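Superoxide dismutase 1 (Perkinsus marinus, PDB 2CW2) probably protects cells from superoxide radicals, converting them to hydrogen peroxide and oxygen at an iron centre as an iron/manganese-family superoxide dismutase. Local coordinates at residues A[56-61]-A[107-112]. Residues are numbered along the deposited sequence; the frame is centred on the assembly and turned at random.
Sequences YHHDKH and FFFNNL. With FE (Fe (III) ion), chain C.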
ATOM      1  N   TYR A  56       3.266  -1.610  16.405  1.00 11.55           N
ATOM      2  CA  TYR A  56       3.322  -2.363  15.157  1.00 11.81           C
ATOM      3  C   TYR A  56       4.192  -1.669  14.105  1.00 10.97           C
ATOM      4  O   TYR A  56       5.023  -2.304  13.441  1.00 11.47           O
ATOM      5  CB  TYR A  56       1.918  -2.579  14.602  1.00 12.64           C
ATOM      6  CG  TYR A  56       1.224  -3.754  15.236  1.00 14.85           C
ATOM      7  CD1 TYR A  56       1.423  -5.036  14.741  1.00 14.91           C
ATOM      8  CD2 TYR A  56       0.394  -3.590  16.345  1.00 16.57           C
ATOM      9  CE1 TYR A  56       0.807  -6.126  15.308  1.00 17.56           C
ATOM     10  CE2 TYR A  56      -0.233  -4.684  16.929  1.00 17.87           C
ATOM     11  CZ  TYR A  56      -0.015  -5.957  16.397  1.00 18.60           C
ATOM     12  OH  TYR A  56      -0.611  -7.069  16.955  1.00 20.83           O
ATOM     13  N   HIS A  57       4.010  -0.365  13.972  1.00 10.80           N
ATOM     14  CA  HIS A  57       4.686   0.370  12.891  1.00 11.31           C
ATOM     15  C   HIS A  57       6.197   0.361  13.118  1.00 10.39           C
ATOM     16  O   HIS A  57       6.982   0.107  12.206  1.00  9.60           O
ATOM     17  CB  HIS A  57       4.150   1.822  12.739  1.00 10.39           C
ATOM     18  CG  HIS A  57       4.412   2.435  11.374  1.00 10.85           C
ATOM     19  ND1 HIS A  57       4.013   3.714  11.036  1.00 11.01           N
ATOM     20  CD2 HIS A  57       5.020   1.931  10.263  1.00 11.26           C
ATOM     21  CE1 HIS A  57       4.368   3.969   9.783  1.00 10.02           C
ATOM     22  NE2 HIS A  57       4.995   2.908   9.286  1.00 10.06           N
ATOM     23  N   HIS A  58       6.611   0.645  14.344  1.00 10.96           N
ATOM     24  CA  HIS A  58       8.033   0.654  14.635  1.00 11.80           C
ATOM     25  C   HIS A  58       8.592  -0.745  14.942  1.00 12.37           C
ATOM     26  O   HIS A  58       9.561  -1.177  14.307  1.00 11.36           O
ATOM     27  CB  HIS A  58       8.345   1.584  15.803  1.00 11.49           C
ATOM     28  CG  HIS A  58       9.809   1.635  16.151  1.00 13.48           C
ATOM     29  ND1 HIS A  58      10.401   0.751  17.027  1.00 14.18           N
ATOM     30  CD2 HIS A  58      10.794   2.465  15.736  1.00 13.58           C
ATOM     31  CE1 HIS A  58      11.690   1.043  17.148  1.00 12.99           C
ATOM     32  NE2 HIS A  58      11.955   2.077  16.374  1.00 13.78           N
ATOM     33  N   ASP A  59       8.000  -1.431  15.925  1.00 12.92           N
ATOM     34  CA  ASP A  59       8.559  -2.700  16.410  1.00 13.97           C
ATOM     35  C   ASP A  59       8.356  -3.864  15.454  1.00 13.18           C
ATOM     36  O   ASP A  59       9.118  -4.845  15.508  1.00 13.78           O
ATOM     37  CB  ASP A  59       7.994  -3.103  17.784  1.00 15.10           C
ATOM     38  CG  ASP A  59       8.222  -2.043  18.873  1.00 16.45           C
ATOM     39  OD1 ASP A  59       9.010  -1.085  18.708  1.00 16.95           O
ATOM     40  OD2 ASP A  59       7.632  -2.108  19.959  1.00 16.60           O
ATOM     41  N   LYS A  60       7.336  -3.800  14.599  1.00 12.68           N
ATOM     42  CA  LYS A  60       7.193  -4.828  13.567  1.00 12.95           C
ATOM     43  C   LYS A  60       7.707  -4.371  12.183  1.00 11.99           C
ATOM     44  O   LYS A  60       8.706  -4.911  11.677  1.00 12.52           O
ATOM     45  CB  LYS A  60       5.751  -5.413  13.496  1.00 14.46           C
ATOM     46  CG  LYS A  60       5.300  -6.244  14.771  1.00 17.16           C
ATOM     47  CD  LYS A  60       6.231  -7.441  15.057  1.00 18.38           C
ATOM     48  CE  LYS A  60       5.710  -8.428  16.151  1.00 20.56           C
ATOM     49  NZ  LYS A  60       4.530  -7.925  16.890  1.00 21.78           N
ATOM     50  N   HIS A  61       7.048  -3.376  11.580  1.00 11.29           N
ATOM     51  CA  HIS A  61       7.363  -2.992  10.203  1.00 10.75           C
ATOM     52  C   HIS A  61       8.779  -2.454  10.088  1.00 10.34           C
ATOM     53  O   HIS A  61       9.587  -2.979   9.322  1.00 10.05           O
ATOM     54  CB  HIS A  61       6.372  -1.937   9.683  1.00 11.19           C
ATOM     55  CG  HIS A  61       4.978  -2.455   9.499  1.00 11.38           C
ATOM     56  ND1 HIS A  61       4.583  -3.150   8.375  1.00 12.08           N
ATOM     57  CD2 HIS A  61       3.888  -2.382  10.297  1.00 11.39           C
ATOM     58  CE1 HIS A  61       3.310  -3.483   8.490  1.00 10.76           C
ATOM     59  NE2 HIS A  61       2.863  -3.019   9.641  1.00 11.09           N
ATOM     60  N   PHE A 107      13.080   8.711   9.757  1.00  9.26           N
ATOM     61  CA  PHE A 107      12.817  10.124   9.522  1.00 10.27           C
ATOM     62  C   PHE A 107      11.383  10.464   9.961  1.00 10.30           C
ATOM     63  O   PHE A 107      11.140  11.501  10.603  1.00 11.22           O
ATOM     64  CB  PHE A 107      12.963  10.410   8.023  1.00  9.33           C
ATOM     65  CG  PHE A 107      12.992  11.876   7.680  1.00 10.51           C
ATOM     66  CD1 PHE A 107      14.205  12.523   7.462  1.00  9.42           C
ATOM     67  CD2 PHE A 107      11.821  12.602   7.563  1.00  8.95           C
ATOM     68  CE1 PHE A 107      14.247  13.866   7.154  1.00 10.41           C
ATOM     69  CE2 PHE A 107      11.859  13.974   7.247  1.00 10.77           C
ATOM     70  CZ  PHE A 107      13.077  14.601   7.036  1.00 10.37           C
ATOM     71  N   PHE A 108      10.444   9.597   9.601  1.00  9.22           N
ATOM     72  CA  PHE A 108       9.023   9.794   9.951  1.00  8.92           C
ATOM     73  C   PHE A 108       8.839   9.905  11.471  1.00  8.68           C
ATOM     74  O   PHE A 108       8.255  10.858  11.974  1.00  8.73           O
ATOM     75  CB  PHE A 108       8.158   8.646   9.388  1.00  8.97           C
ATOM     76  CG  PHE A 108       6.678   8.755   9.743  1.00  9.41           C
ATOM     77  CD1 PHE A 108       5.926   9.850   9.333  1.00  8.04           C
ATOM     78  CD2 PHE A 108       6.046   7.737  10.459  1.00 10.06           C
ATOM     79  CE1 PHE A 108       4.579   9.950   9.655  1.00  8.92           C
ATOM     80  CE2 PHE A 108       4.689   7.821  10.775  1.00 10.15           C
ATOM     81  CZ  PHE A 108       3.957   8.940  10.367  1.00  8.82           C
ATOM     82  N   PHE A 109       9.359   8.942  12.214  1.00  9.68           N
ATOM     83  CA  PHE A 109       9.153   8.932  13.662  1.00 10.16           C
ATOM     84  C   PHE A 109       9.876  10.112  14.345  1.00 11.73           C
ATOM     85  O   PHE A 109       9.390  10.646  15.358  1.00 11.07           O
ATOM     86  CB  PHE A 109       9.604   7.575  14.258  1.00 10.45           C
ATOM     87  CG  PHE A 109       8.769   6.381  13.804  1.00 10.33           C
ATOM     88  CD1 PHE A 109       9.386   5.213  13.368  1.00  9.88           C
ATOM     89  CD2 PHE A 109       7.380   6.404  13.892  1.00 10.01           C
ATOM     90  CE1 PHE A 109       8.633   4.096  12.961  1.00 10.32           C
ATOM     91  CE2 PHE A 109       6.617   5.304  13.473  1.00 10.65           C
ATOM     92  CZ  PHE A 109       7.257   4.132  13.009  1.00  9.78           C
ATOM     93  N   ASN A 110      11.017  10.523  13.783  1.00 10.81           N
ATOM     94  CA  ASN A 110      11.715  11.725  14.249  1.00 12.54           C
ATOM     95  C   ASN A 110      10.887  12.988  14.002  1.00 12.23           C
ATOM     96  O   ASN A 110      10.991  13.974  14.752  1.00 12.11           O
ATOM     97  CB  ASN A 110      13.083  11.857  13.554  1.00 12.72           C
ATOM     98  CG  ASN A 110      14.149  10.940  14.172  1.00 14.55           C
ATOM     99  OD1 ASN A 110      15.151  10.559  13.516  1.00 16.27           O
ATOM    100  ND2 ASN A 110      13.968  10.619  15.427  1.00 14.46           N
ATOM    101  N   ASN A 111      10.049  12.918  12.962  1.00 12.22           N
ATOM    102  CA  ASN A 111       9.254  14.035  12.450  1.00 13.23           C
ATOM    103  C   ASN A 111       7.985  14.268  13.247  1.00 11.91           C
ATOM    104  O   ASN A 111       7.253  15.220  12.967  1.00 11.89           O
ATOM    105  CB  ASN A 111       8.892  13.765  10.968  1.00 17.73           C
ATOM    106  CG  ASN A 111       8.311  14.960  10.274  1.00 20.55           C
ATOM    107  OD1 ASN A 111       8.262  15.008   9.063  1.00 19.75           O
ATOM    108  ND2 ASN A 111       7.882  15.963  11.055  1.00 23.86           N
ATOM    109  N   LEU A 112       7.698  13.385  14.206  1.00 11.18           N
ATOM    110  CA  LEU A 112       6.570  13.526  15.124  1.00 11.42           C
ATOM    111  C   LEU A 112       7.082  13.808  16.539  1.00 11.28           C
ATOM    112  O   LEU A 112       8.227  13.492  16.858  1.00 11.98           O
ATOM    113  CB  LEU A 112       5.708  12.254  15.151  1.00 11.75           C
ATOM    114  CG  LEU A 112       5.454  11.563  13.818  1.00 12.16           C
ATOM    115  CD1 LEU A 112       4.751  10.210  13.994  1.00 12.75           C
ATOM    116  CD2 LEU A 112       4.667  12.515  12.929  1.00 12.14           C
TER
HETATM  117 FE    FE C 402       5.329   2.729   7.380  1.00 11.30          FE
HETATM  118  O   HOH W   1       5.741   2.719   5.069  1.00  9.82           O
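Segments 56-61 and 107-112, on helices 51-73 and 93-110, are nearest at His58 and Phe109, their CA atoms 8.4 Å apart, and no hydrogen bond joins the two segments, which meet through the rings of His57, His58, Phe108 and Phe109. Phe109 reaches in between His57 and His58. Its CG lies anti to its own carbonyl carbon (chi1 -66°), which sends the ring toward helix 51-73, where CZ comes over one face of the His57 imidazole, 3.7 Å from CG of His57. The pair is an edge-to-face stack with planes at 78°, Phe109 supplying the edge. Its own face receives the edge of His58 in an offset edge-to-face contact, while CE1 of Phe109 rests 3.8 Å from CB of His58. Phe108 adds a lighter touch, CE2 lying 4.0 Å from CE1 of His57, with the two rings meeting rim to rim.

His57 is also held by metal coordination and His58 by hydrogen bonds. NE2 of His57 binds the iron at 1.9 Å, and a water completes a coordination shell shared with His105, Asp187 and His191. Within helix 51-73, ND1 of His58 donates to OD1 of Asp59 at 2.9 Å, nearly straight at 166° and close to the imidazole plane; NE2 of His58 is hydrogen-bonded to the carbonyl oxygen of Pro36, and OD2 of Asp59 forms a salt bridge with Lys42.

These two helices belong to the alpha-hairpin domain of iron/manganese superoxide dismutases, and each contributes one iron ligand, His57 and His105. Because it packs against the face of the ligand His57, Phe109 is a second-shell residue: its edge on the imidazole face, together with the metal bond, should limit tilting of the His57 ring, and the nonpolar Phe108 and Phe109 rings probably keep solvent from that flank of the ligand.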